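Local coordinates for protein transcriptional regulator (Vibrio vulnificus, PDB 4IVN) that probably represses the operon for sialic acid catabolism by binding its regulatory DNA, and binds N-acetylmannosamine 6-phosphate in its sugar isomerase (SIS) domain, at residues Val135-Ile140 against Ala238-Ala243; Val9-Asn14 against Tyr28-Ala33; Ala118-Arg123 against Pro203-Thr208; Leu149-Lys154 against Gln266-Val271. All blocks are in the same frame, centred on the assembly; numbering follows the deposited sequence.

Interaction 1: residues Val135-Ile140 against Ala238-Ala243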
loop_
_atom_site.group_PDB
_atom_site.type_symbol
_atom_site.label_atom_id
_atom_site.label_comp_id
_atom_site.label_asym_id
_atom_site.label_seq_id
_atom_site.Cartn_x
_atom_site.Cartn_y
_atom_site.Cartn_z
ATOM N N VAL A 135 -11.055 -4.385 4.297
ATOM C CA VAL A 135 -10.979 -3.559 5.512
ATOM C C VAL A 135 -9.691 -3.579 6.241
ATOM O O VAL A 135 -8.803 -4.445 6.001
ATOM C CB VAL A 135 -12.125 -3.911 6.526
ATOM C CG1 VAL A 135 -13.545 -3.748 5.883
ATOM C CG2 VAL A 135 -11.927 -5.319 7.069
ATOM N N GLY A 136 -9.481 -2.604 7.139
ATOM C CA GLY A 136 -8.219 -2.567 7.914
ATOM C C GLY A 136 -7.058 -2.466 6.929
ATOM O O GLY A 136 -7.092 -1.631 6.015
ATOM N N ALA A 137 -6.011 -3.269 7.108
ATOM C CA ALA A 137 -4.845 -3.169 6.238
ATOM C C ALA A 137 -5.161 -3.571 4.806
ATOM O O ALA A 137 -4.455 -3.151 3.866
ATOM C CB ALA A 137 -3.702 -4.024 6.715
ATOM N N SER A 138 -6.163 -4.417 4.634
ATOM C CA SER A 138 -6.561 -4.795 3.237
ATOM C C SER A 138 -7.165 -3.625 2.490
ATOM O O SER A 138 -7.203 -3.659 1.260
ATOM C CB SER A 138 -7.541 -6.007 3.237
ATOM O OG SER A 138 -6.701 -7.213 3.369
ATOM N N SER A 139 -7.717 -2.634 3.216
ATOM C CA SER A 139 -8.106 -1.330 2.527
ATOM C C SER A 139 -6.941 -0.781 1.641
ATOM O O SER A 139 -7.167 -0.273 0.541
ATOM C CB SER A 139 -8.415 -0.242 3.571
ATOM O OG SER A 139 -8.689 1.009 2.963
ATOM N N ILE A 140 -5.723 -0.874 2.143
ATOM C CA ILE A 140 -4.510 -0.280 1.454
ATOM C C ILE A 140 -4.314 -0.997 0.134
ATOM O O ILE A 140 -4.062 -0.354 -0.908
ATOM C CB ILE A 140 -3.230 -0.448 2.359
ATOM C CG1 ILE A 140 -3.203 0.609 3.493
ATOM C CG2 ILE A 140 -1.911 -0.349 1.576
ATOM C CD1 ILE A 140 -4.399 0.642 4.428
ATOM N N ALA A 238 5.372 -7.606 5.321
ATOM C CA ALA A 238 5.741 -8.737 4.519
ATOM C C ALA A 238 4.472 -9.467 3.927
ATOM O O ALA A 238 4.533 -10.001 2.810
ATOM C CB ALA A 238 6.687 -9.682 5.289
ATOM N N SER A 239 3.331 -9.400 4.610
ATOM C CA SER A 239 2.082 -9.937 4.053
ATOM C C SER A 239 1.457 -9.004 2.996
ATOM O O SER A 239 1.003 -9.470 1.933
ATOM C CB SER A 239 1.072 -10.177 5.147
ATOM O OG SER A 239 1.614 -11.180 5.974
ATOM N N LYS A 240 1.493 -7.712 3.244
ATOM C CA LYS A 240 0.886 -6.775 2.331
ATOM C C LYS A 240 1.736 -6.593 1.061
ATOM O O LYS A 240 1.205 -6.320 -0.006
ATOM C CB LYS A 240 0.711 -5.406 3.006
ATOM C CG LYS A 240 -0.228 -5.384 4.245
ATOM C CD LYS A 240 -1.686 -5.886 3.956
ATOM C CE LYS A 240 -1.918 -7.309 4.441
ATOM N NZ LYS A 240 -3.415 -7.683 4.357
ATOM N N VAL A 241 3.046 -6.745 1.180
ATOM C CA VAL A 241 3.887 -6.473 0.033
ATOM C C VAL A 241 3.601 -7.512 -1.040
ATOM O O VAL A 241 3.560 -7.196 -2.224
ATOM C CB VAL A 241 5.383 -6.324 0.401
ATOM C CG1 VAL A 241 6.033 -7.687 0.572
ATOM C CG2 VAL A 241 6.097 -5.540 -0.714
ATOM N N GLY A 242 3.341 -8.751 -0.665
ATOM C CA GLY A 242 3.025 -9.702 -1.723
ATOM C C GLY A 242 1.652 -9.508 -2.333
ATOM O O GLY A 242 1.464 -9.801 -3.523
ATOM N N ALA A 243 0.688 -9.048 -1.506
ATOM C CA ALA A 243 -0.715 -8.719 -2.000
ATOM C C ALA A 243 -0.607 -7.567 -3.025
ATOM O O ALA A 243 -1.174 -7.638 -4.144
ATOM C CB ALA A 243 -1.657 -8.389 -0.854
HETATM O O HOH W 1 -4.497 -7.551 2.001
#
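Lys240 reaches from its helix toward the first turn of helix 137-151 and meets it in two ways. The close-packed part is apolar: Lys240 CD lies 3.9 Å from Ala137 CB. A methyl group is all that Ala137 offers, which suits a place where a lysine chain must pass alongside. Two successive bends, at chi2 (-58°) and chi3 (102°), kink the Lys240 chain as it passes Ala137 and bring its ammonium group near Ser138.

The looser part is polar, and one water fills in between the groups. Ser138 OG and Lys240 NZ stand 3.5 Å apart, and the water bridges them, accepting from Lys240 NZ at 2.6 Å and donating to Ser138 OG at 2.6 Å. The water and Ser183 thus both bond the buried ammonium, with Glu229 only a long, weak ion pair.

Ser138 OG and the backbone N of Ala137 both hydrogen-bond the bound N-acetylmannosamine 6-phosphate, whose pocket takes in Val135 to Ser138. Gly136, with phi 59°, suits the turn that leads into the helix. Such a strand-loop-helix edge is where SIS domains hold sugar phosphates. Behind the contact, helix 93-111 packs against Val241, Lys240 and Ala243 touch Val141 further along helix 137-151, and Ala137 meets Tyr147 of the second subunit.

Interaction 2: residues Val9-Asn14 against Tyr28-Ala33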
loop_
_atom_site.group_PDB
_atom_site.type_symbol
_atom_site.label_atom_id
_atom_site.label_comp_id
_atom_site.label_asym_id
_atom_site.label_seq_id
_atom_site.Cartn_x
_atom_site.Cartn_y
_atom_site.Cartn_z
ATOM N N VAL A 9 -2.298 -25.574 28.183
ATOM C CA VAL A 9 -2.462 -26.459 29.355
ATOM C C VAL A 9 -3.920 -26.931 29.468
ATOM O O VAL A 9 -4.158 -28.115 29.739
ATOM C CB VAL A 9 -2.021 -25.813 30.709
ATOM C CG1 VAL A 9 -2.279 -26.788 31.909
ATOM C CG2 VAL A 9 -0.571 -25.324 30.609
ATOM N N ARG A 10 -4.889 -26.026 29.256
ATOM C CA ARG A 10 -6.289 -26.404 29.418
ATOM C C ARG A 10 -6.656 -27.416 28.388
ATOM O O ARG A 10 -7.373 -28.373 28.721
ATOM C CB ARG A 10 -7.249 -25.220 29.515
ATOM C CG ARG A 10 -7.078 -24.444 30.825
ATOM C CD ARG A 10 -8.242 -23.513 31.138
ATOM N NE ARG A 10 -8.561 -22.699 29.969
ATOM C CZ ARG A 10 -9.373 -23.089 28.982
ATOM N NH1 ARG A 10 -9.976 -24.276 29.020
ATOM N NH2 ARG A 10 -9.574 -22.294 27.947
ATOM N N LEU A 11 -6.082 -27.287 27.181
ATOM C CA LEU A 11 -6.384 -28.223 26.072
ATOM C C LEU A 11 -5.936 -29.627 26.467
ATOM O O LEU A 11 -6.712 -30.598 26.416
ATOM C CB LEU A 11 -5.737 -27.786 24.748
ATOM C CG LEU A 11 -6.132 -28.356 23.357
ATOM C CD1 LEU A 11 -7.628 -28.533 23.100
ATOM C CD2 LEU A 11 -5.527 -27.491 22.250
ATOM N N ARG A 12 -4.673 -29.720 26.834
ATOM C CA ARG A 12 -4.111 -30.947 27.388
ATOM C C ARG A 12 -4.974 -31.671 28.462
ATOM O O ARG A 12 -5.342 -32.845 28.300
ATOM C CB ARG A 12 -2.736 -30.632 27.972
ATOM C CG ARG A 12 -1.604 -30.818 26.996
ATOM C CD ARG A 12 -1.449 -32.294 26.662
ATOM N NE ARG A 12 -2.000 -33.170 27.697
ATOM C CZ ARG A 12 -1.856 -34.499 27.721
ATOM N NH1 ARG A 12 -1.165 -35.119 26.769
ATOM N NH2 ARG A 12 -2.395 -35.214 28.705
ATOM N N SER A 13 -5.262 -30.975 29.560
ATOM C CA SER A 13 -5.874 -31.620 30.707
ATOM C C SER A 13 -7.367 -31.786 30.489
ATOM O O SER A 13 -7.897 -32.858 30.730
ATOM C CB SER A 13 -5.534 -30.924 32.045
ATOM O OG SER A 13 -5.680 -29.516 31.986
ATOM N N ASN A 14 -8.041 -30.765 29.968
ATOM C CA ASN A 14 -9.500 -30.864 29.827
ATOM C C ASN A 14 -9.927 -31.687 28.604
ATOM O O ASN A 14 -11.105 -31.638 28.197
ATOM C CB ASN A 14 -10.224 -29.488 29.828
ATOM C CG ASN A 14 -9.564 -28.452 30.733
ATOM O OD1 ASN A 14 -8.765 -28.765 31.633
ATOM N ND2 ASN A 14 -9.892 -27.186 30.477
ATOM N N TYR A 28 -3.997 -32.543 17.010
ATOM C CA TYR A 28 -3.370 -31.786 15.927
ATOM C C TYR A 28 -2.949 -30.399 16.426
ATOM O O TYR A 28 -1.847 -29.950 16.137
ATOM C CB TYR A 28 -4.262 -31.682 14.680
ATOM C CG TYR A 28 -3.639 -30.910 13.538
ATOM C CD1 TYR A 28 -3.007 -31.567 12.475
ATOM C CD2 TYR A 28 -3.700 -29.490 13.492
ATOM C CE1 TYR A 28 -2.410 -30.836 11.421
ATOM C CE2 TYR A 28 -3.123 -28.776 12.436
ATOM C CZ TYR A 28 -2.484 -29.457 11.409
ATOM O OH TYR A 28 -1.898 -28.731 10.393
ATOM N N ILE A 29 -3.802 -29.720 17.188
ATOM C CA ILE A 29 -3.445 -28.407 17.655
ATOM C C ILE A 29 -2.276 -28.452 18.645
ATOM O O ILE A 29 -1.374 -27.596 18.583
ATOM C CB ILE A 29 -4.658 -27.698 18.309
ATOM C CG1 ILE A 29 -5.776 -27.515 17.268
ATOM C CG2 ILE A 29 -4.235 -26.313 18.753
ATOM C CD1 ILE A 29 -7.152 -27.112 17.815
ATOM N N LEU A 30 -2.322 -29.395 19.589
ATOM C CA LEU A 30 -1.297 -29.529 20.635
ATOM C C LEU A 30 0.068 -29.788 19.990
ATOM O O LEU A 30 1.115 -29.405 20.557
ATOM C CB LEU A 30 -1.626 -30.678 21.634
ATOM C CG LEU A 30 -2.633 -30.392 22.761
ATOM C CD1 LEU A 30 -3.128 -31.695 23.462
ATOM C CD2 LEU A 30 -2.042 -29.403 23.756
ATOM N N GLU A 31 0.054 -30.457 18.829
ATOM C CA GLU A 31 1.281 -30.784 18.120
ATOM C C GLU A 31 1.731 -29.755 17.141
ATOM O O GLU A 31 2.890 -29.776 16.773
ATOM C CB GLU A 31 1.234 -32.160 17.447
ATOM C CG GLU A 31 1.149 -33.271 18.477
ATOM C CD GLU A 31 0.412 -34.514 18.003
ATOM O OE1 GLU A 31 0.583 -34.933 16.841
ATOM O OE2 GLU A 31 -0.319 -35.093 18.826
ATOM N N ASN A 32 0.843 -28.860 16.714
ATOM C CA ASN A 32 1.150 -27.964 15.565
ATOM C C ASN A 32 0.902 -26.515 15.866
ATOM O O ASN A 32 0.637 -25.700 14.968
ATOM C CB ASN A 32 0.326 -28.381 14.341
ATOM C CG ASN A 32 0.708 -29.737 13.850
ATOM O OD1 ASN A 32 1.755 -29.895 13.264
ATOM N ND2 ASN A 32 -0.128 -30.739 14.118
ATOM N N ALA A 33 0.875 -26.234 17.158
ATOM C CA ALA A 33 0.231 -25.040 17.688
ATOM C C ALA A 33 0.819 -23.776 17.123
ATOM O O ALA A 33 0.078 -22.831 16.801
ATOM C CB ALA A 33 0.263 -25.005 19.211
#
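Leu11 and Leu30 carry the apolar part of this contact between helices 7-13 and 20-36. Their chains slide past each other in opposite directions, with Leu11 CG 4.1 Å from Leu30 CG. Swung anti to its own backbone N (chi1 -165°), the Leu11 side chain extends across the gap, and its CD2 methyl comes 3.9 Å from Ile29 CG2, the two side chains crossing at about a right angle. Branched aliphatic residues suit this seam because several methyls can fill it at once.

Arg12 adds its aliphatic stem. Its methylene CG lies 3.6 Å from Leu30 CD2, and Arg12 CD lies 3.7 Å from Leu30 CD1, so the stem covers the leucine at the rim of the seam.

The two short helical segments run roughly antiparallel, at 144° between their directions and 10.5 Å apart at closest approach. They belong to the N-terminal helix-turn-helix domain of the RpiR family, the part expected to bind DNA. Met62 also touches Leu11, while Phe70 of helix 67-78 and Leu44 of helix 41-48 also touch Ile29.

No hydrogen bond crosses between the segments; local ones lie within each. Val9 O accepts from both Ser13 N and Ser13 OG, the hydroxyl lying above the carbonyl plane. On the partner helix, Asn32 ND2 bonds Tyr28 O at 2.8 Å and sits over the face of the Tyr28 ring.

Interaction 3: residues Ala118-Arg123 against Pro203-Thr208; sequences ARIVER and PVVSLT
The guanidinium of Arg123, the flat group of this contact, meets the ring of Pro203 obliquely, with NH1 3.9 Å from Pro203 CB. The methylene before it takes part as well, Arg123 CD being 4.1 Å from the same Pro203 CB. An extended chain from CG to NE lets the arginine span the distance to the start of the strand, and it suits this place because its stem can pack while its charged end sits at a partly exposed margin. Its NE forms a long, weak ion pair with Glu221.

Further in, the contact is wholly aliphatic. Ile120 CD1 lies 3.8 Å from Val205 CG1, and Ile120 CG2 is 4.0 Å from that methyl. Because Val205 CG1 stands anti to the backbone N (chi1 174°), it abuts both the CD1 and CG2 methyls of Ile120. Beta-branched valine fits the strand well, and the longer isoleucine reaches from the helix to the sheet.

Val205 also touches Leu177 and Phe179 of the adjoining strand 176-181, while Ile120 reaches Leu223 on strand 221-224 and Leu250 of helix 237-257. A helix laid on one face of a parallel sheet in this way is typical of alpha/beta folds, here the five-stranded one of the SIS domain.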
loop_
_atom_site.group_PDB
_atom_site.type_symbol
_atom_site.label_atom_id
_atom_site.label_comp_id
_atom_site.label_asym_id
_atom_site.label_seq_id
_atom_site.Cartn_x
_atom_site.Cartn_y
_atom_site.Cartn_z
ATOM N N ALA A 118 -3.745 -15.375 -15.919
ATOM C CA ALA A 118 -4.191 -15.088 -17.334
ATOM C C ALA A 118 -5.714 -14.995 -17.431
ATOM O O ALA A 118 -6.254 -14.064 -18.051
ATOM C CB ALA A 118 -3.613 -16.104 -18.335
ATOM N N ARG A 119 -6.412 -15.921 -16.756
ATOM C CA ARG A 119 -7.815 -15.799 -16.721
ATOM C C ARG A 119 -8.328 -14.520 -16.055
ATOM O O ARG A 119 -9.306 -13.944 -16.521
ATOM C CB ARG A 119 -8.426 -17.001 -16.035
ATOM C CG ARG A 119 -8.551 -18.133 -17.004
ATOM C CD ARG A 119 -9.560 -19.109 -16.433
ATOM N NE ARG A 119 -9.282 -19.434 -15.004
ATOM C CZ ARG A 119 -8.400 -20.315 -14.584
ATOM N NH1 ARG A 119 -7.621 -20.995 -15.464
ATOM N NH2 ARG A 119 -8.283 -20.524 -13.283
ATOM N N ILE A 120 -7.695 -14.122 -14.944
ATOM C CA ILE A 120 -8.137 -12.924 -14.211
ATOM C C ILE A 120 -7.949 -11.650 -15.106
ATOM O O ILE A 120 -8.795 -10.757 -15.160
ATOM C CB ILE A 120 -7.375 -12.805 -12.858
ATOM C CG1 ILE A 120 -7.744 -14.027 -11.967
ATOM C CG2 ILE A 120 -7.690 -11.463 -12.196
ATOM C CD1 ILE A 120 -6.913 -14.180 -10.684
ATOM N N VAL A 121 -6.831 -11.580 -15.800
ATOM C CA VAL A 121 -6.593 -10.503 -16.777
ATOM C C VAL A 121 -7.697 -10.348 -17.766
ATOM O O VAL A 121 -8.184 -9.219 -18.005
ATOM C CB VAL A 121 -5.359 -10.794 -17.608
ATOM C CG1 VAL A 121 -5.294 -9.779 -18.799
ATOM C CG2 VAL A 121 -4.091 -10.723 -16.704
ATOM N N GLU A 122 -8.170 -11.480 -18.316
ATOM C CA GLU A 122 -9.232 -11.422 -19.295
ATOM C C GLU A 122 -10.537 -10.937 -18.688
ATOM O O GLU A 122 -11.218 -10.114 -19.274
ATOM C CB GLU A 122 -9.409 -12.840 -19.892
ATOM C CG GLU A 122 -9.891 -12.918 -21.316
ATOM C CD GLU A 122 -9.328 -11.828 -22.197
ATOM O OE1 GLU A 122 -8.081 -11.548 -22.146
ATOM O OE2 GLU A 122 -10.182 -11.240 -22.945
ATOM N N ARG A 123 -10.873 -11.427 -17.498
ATOM C CA ARG A 123 -12.053 -10.878 -16.756
ATOM C C ARG A 123 -12.000 -9.349 -16.566
ATOM O O ARG A 123 -12.976 -8.654 -16.818
ATOM C CB ARG A 123 -12.172 -11.609 -15.440
ATOM C CG ARG A 123 -12.519 -13.102 -15.721
ATOM C CD ARG A 123 -13.163 -13.803 -14.545
ATOM N NE ARG A 123 -13.350 -15.265 -14.717
ATOM C CZ ARG A 123 -14.496 -15.845 -15.077
ATOM N NH1 ARG A 123 -15.574 -15.107 -15.389
ATOM N NH2 ARG A 123 -14.567 -17.186 -15.109
ATOM N N PRO A 203 -18.696 -12.591 -11.473
ATOM C CA PRO A 203 -17.404 -13.081 -11.031
ATOM C C PRO A 203 -16.778 -12.337 -9.829
ATOM O O PRO A 203 -16.895 -11.086 -9.684
ATOM C CB PRO A 203 -16.470 -12.911 -12.279
ATOM C CG PRO A 203 -17.142 -11.776 -13.036
ATOM C CD PRO A 203 -18.634 -12.024 -12.837
ATOM N N VAL A 204 -16.125 -13.117 -8.971
ATOM C CA VAL A 204 -15.476 -12.567 -7.771
ATOM C C VAL A 204 -14.085 -13.078 -7.799
ATOM O O VAL A 204 -13.927 -14.302 -7.861
ATOM C CB VAL A 204 -16.192 -13.040 -6.470
ATOM C CG1 VAL A 204 -15.436 -12.584 -5.185
ATOM C CG2 VAL A 204 -17.649 -12.565 -6.430
ATOM N N VAL A 205 -13.098 -12.210 -7.675
ATOM C CA VAL A 205 -11.659 -12.636 -7.647
ATOM C C VAL A 205 -11.149 -12.296 -6.222
ATOM O O VAL A 205 -11.275 -11.157 -5.788
ATOM C CB VAL A 205 -10.805 -11.824 -8.661
ATOM C CG1 VAL A 205 -9.288 -12.141 -8.556
ATOM C CG2 VAL A 205 -11.265 -12.166 -10.114
ATOM N N SER A 206 -10.571 -13.256 -5.521
ATOM C CA SER A 206 -10.070 -12.976 -4.178
ATOM C C SER A 206 -8.581 -12.777 -4.216
ATOM O O SER A 206 -7.874 -13.536 -4.893
ATOM C CB SER A 206 -10.361 -14.158 -3.265
ATOM O OG SER A 206 -11.733 -14.055 -3.026
ATOM N N LEU A 207 -8.128 -11.776 -3.462
ATOM C CA LEU A 207 -6.693 -11.575 -3.287
ATOM C C LEU A 207 -6.341 -11.790 -1.844
ATOM O O LEU A 207 -6.694 -10.950 -1.027
ATOM C CB LEU A 207 -6.318 -10.170 -3.639
ATOM C CG LEU A 207 -6.564 -9.669 -5.061
ATOM C CD1 LEU A 207 -5.854 -8.320 -5.254
ATOM C CD2 LEU A 207 -6.032 -10.666 -6.124
ATOM N N THR A 208 -5.665 -12.910 -1.493
ATOM C CA THR A 208 -5.535 -13.280 -0.049
ATOM C C THR A 208 -4.111 -13.735 0.159
ATOM O O THR A 208 -3.280 -13.647 -0.758
ATOM C CB THR A 208 -6.366 -14.566 0.273
ATOM O OG1 THR A 208 -5.740 -15.668 -0.440
ATOM C CG2 THR A 208 -7.696 -14.421 -0.257
#

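Interaction 4: residues Leu149-Lys154 against Gln266-Val271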
loop_
_atom_site.group_PDB
_atom_site.type_symbol
_atom_site.label_atom_id
_atom_site.label_comp_id
_atom_site.label_asym_id
_atom_site.label_seq_id
_atom_site.Cartn_x
_atom_site.Cartn_y
_atom_site.Cartn_z
ATOM N N LEU A 149 -6.275 0.419 -11.592
ATOM C CA LEU A 149 -7.435 0.321 -12.577
ATOM C C LEU A 149 -7.826 1.644 -13.195
ATOM O O LEU A 149 -8.043 1.688 -14.407
ATOM C CB LEU A 149 -8.686 -0.371 -12.007
ATOM C CG LEU A 149 -8.286 -1.854 -11.657
ATOM C CD1 LEU A 149 -9.303 -2.637 -10.829
ATOM C CD2 LEU A 149 -7.854 -2.704 -12.857
ATOM N N ILE A 150 -7.961 2.680 -12.377
ATOM C CA ILE A 150 -8.330 3.987 -12.855
ATOM C C ILE A 150 -7.238 4.552 -13.770
ATOM O O ILE A 150 -7.629 5.217 -14.759
ATOM C CB ILE A 150 -8.638 4.931 -11.634
ATOM C CG1 ILE A 150 -9.987 4.540 -11.075
ATOM C CG2 ILE A 150 -8.605 6.463 -12.029
ATOM C CD1 ILE A 150 -10.203 5.144 -9.674
ATOM N N ARG A 151 -5.953 4.209 -13.518
ATOM C CA ARG A 151 -4.848 4.632 -14.412
ATOM C C ARG A 151 -5.039 4.082 -15.834
ATOM O O ARG A 151 -4.776 4.796 -16.833
ATOM C CB ARG A 151 -3.474 4.184 -13.880
ATOM C CG ARG A 151 -2.942 5.015 -12.640
ATOM C CD ARG A 151 -3.020 6.527 -12.754
ATOM N NE ARG A 151 -2.259 7.037 -13.930
ATOM C CZ ARG A 151 -0.929 7.070 -14.049
ATOM N NH1 ARG A 151 -0.128 6.779 -13.025
ATOM N NH2 ARG A 151 -0.392 7.465 -15.202
ATOM N N ILE A 152 -5.508 2.832 -15.933
ATOM C CA ILE A 152 -5.873 2.242 -17.251
ATOM C C ILE A 152 -7.271 2.512 -17.767
ATOM O O ILE A 152 -7.669 1.971 -18.816
ATOM C CB ILE A 152 -5.500 0.766 -17.326
ATOM C CG1 ILE A 152 -6.355 -0.138 -16.401
ATOM C CG2 ILE A 152 -4.005 0.707 -17.045
ATOM C CD1 ILE A 152 -6.111 -1.618 -16.705
ATOM N N GLY A 153 -7.988 3.398 -17.100
ATOM C CA GLY A 153 -9.255 3.909 -17.629
ATOM C C GLY A 153 -10.439 2.977 -17.291
ATOM O O GLY A 153 -11.505 3.126 -17.868
ATOM N N LYS A 154 -10.293 2.074 -16.303
ATOM C CA LYS A 154 -11.412 1.194 -15.933
ATOM C C LYS A 154 -12.244 1.951 -14.895
ATOM O O LYS A 154 -11.669 2.755 -14.068
ATOM C CB LYS A 154 -10.941 -0.102 -15.271
ATOM C CG LYS A 154 -10.117 -1.076 -16.148
ATOM C CD LYS A 154 -10.826 -1.409 -17.461
ATOM C CE LYS A 154 -11.910 -2.435 -17.294
ATOM N NZ LYS A 154 -12.178 -3.048 -18.669
ATOM N N GLN A 266 -1.273 7.386 -20.178
ATOM C CA GLN A 266 -0.728 8.673 -20.573
ATOM C C GLN A 266 -1.745 9.777 -20.279
ATOM O O GLN A 266 -1.408 10.800 -19.707
ATOM C CB GLN A 266 -0.351 8.686 -22.083
ATOM C CG GLN A 266 0.105 10.083 -22.529
ATOM C CD GLN A 266 0.514 10.122 -24.003
ATOM O OE1 GLN A 266 1.033 9.158 -24.532
ATOM N NE2 GLN A 266 0.321 11.256 -24.634
ATOM N N GLU A 267 -2.994 9.586 -20.718
ATOM C CA GLU A 267 -3.980 10.612 -20.529
ATOM C C GLU A 267 -4.299 10.912 -19.034
ATOM O O GLU A 267 -4.477 12.084 -18.682
ATOM C CB GLU A 267 -5.275 10.248 -21.247
ATOM C CG GLU A 267 -6.358 11.323 -20.999
ATOM C CD GLU A 267 -7.354 11.381 -22.135
ATOM O OE1 GLU A 267 -7.690 10.304 -22.705
ATOM O OE2 GLU A 267 -7.783 12.505 -22.451
ATOM N N THR A 268 -4.416 9.870 -18.205
ATOM C CA THR A 268 -4.582 10.049 -16.747
ATOM C C THR A 268 -3.381 10.835 -16.112
ATOM O O THR A 268 -3.609 11.635 -15.207
ATOM C CB THR A 268 -4.839 8.747 -15.954
ATOM O OG1 THR A 268 -3.794 7.776 -16.203
ATOM C CG2 THR A 268 -6.227 8.095 -16.401
ATOM N N ALA A 269 -2.180 10.658 -16.630
ATOM C CA ALA A 269 -0.970 11.391 -16.208
ATOM C C ALA A 269 -1.032 12.839 -16.650
ATOM O O ALA A 269 -0.595 13.751 -15.933
ATOM C CB ALA A 269 0.294 10.735 -16.839
ATOM N N GLU A 270 -1.487 13.059 -17.879
ATOM C CA GLU A 270 -1.642 14.406 -18.401
ATOM C C GLU A 270 -2.659 15.264 -17.702
ATOM O O GLU A 270 -2.369 16.468 -17.439
ATOM C CB GLU A 270 -1.967 14.383 -19.949
ATOM C CG GLU A 270 -0.697 14.023 -20.763
ATOM C CD GLU A 270 -1.050 13.751 -22.221
ATOM O OE1 GLU A 270 -2.253 13.671 -22.475
ATOM O OE2 GLU A 270 -0.181 13.496 -23.072
ATOM N N VAL A 271 -3.778 14.695 -17.290
ATOM C CA VAL A 271 -4.832 15.582 -16.808
ATOM C C VAL A 271 -4.600 16.063 -15.347
ATOM O O VAL A 271 -5.354 16.967 -14.851
ATOM C CB VAL A 271 -6.270 14.996 -16.978
ATOM C CG1 VAL A 271 -6.612 14.720 -18.479
ATOM C CG2 VAL A 271 -6.503 13.780 -16.038
#
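A single threonine hydroxyl, Thr268 OG1, meets both the side chain and the backbone of Arg151. Arg151 NE donates to Thr268 OG1 at 2.8 Å, nearly straight (N-H...O 172°), with the oxygen at the edge of the guanidinium and in its plane. The same OG1 lies 3.2 Å from Arg151 O, but its proton also has acceptors on its own helix, Ser264 O and Val265 O, and which one it serves is not settled. Thr268 suits the spot because its CG2 methyl also sits against the backbone, 3.6 Å from Ile150 O.

Bends at chi2 and chi3 (-48° and -59°) fold the arginine back to Thr268. Arg151 NH2 rests obliquely 3.7 Å from Ala269 CB, where a small residue fits, and bonds Val265 O, while NH1 bonds Tyr147 OH. These bonds fix the rotation of a guanidinium that touches the bound sugar phosphate and belongs to its pocket.

Gly153, with its positive phi, is the C-prime residue of a Schellman motif, with Lys154 N bonded to Leu149 O. The motif ends helix 137-151 just where helix 261-270 packs against it, while Gly234 and Pro231 of the second subunit lie against Arg151 and Ala269.

How the interactions relate
From the N terminus, interaction 2 comes first, closing a short loop of 13 residues within the helix-turn-helix domain before any other contact opens. The remaining three cross one another in the SIS part: interaction 3 opens at 118-123, interactions 1 and 4 then open on helix 137-151, and they close in the order 3, 1, 4. Interaction 3 ties helix 114-126 to the sheet, interaction 1 joins two helices beside a ligand pocket, and interaction 4 brings in the C-terminal helix 261-270. Interactions 1 and 4 use the two ends of helix 137-151, their centres about 23 Å apart, and both touch the second subunit. Interaction 2 lies about 54 Å from interaction 4, centre to centre.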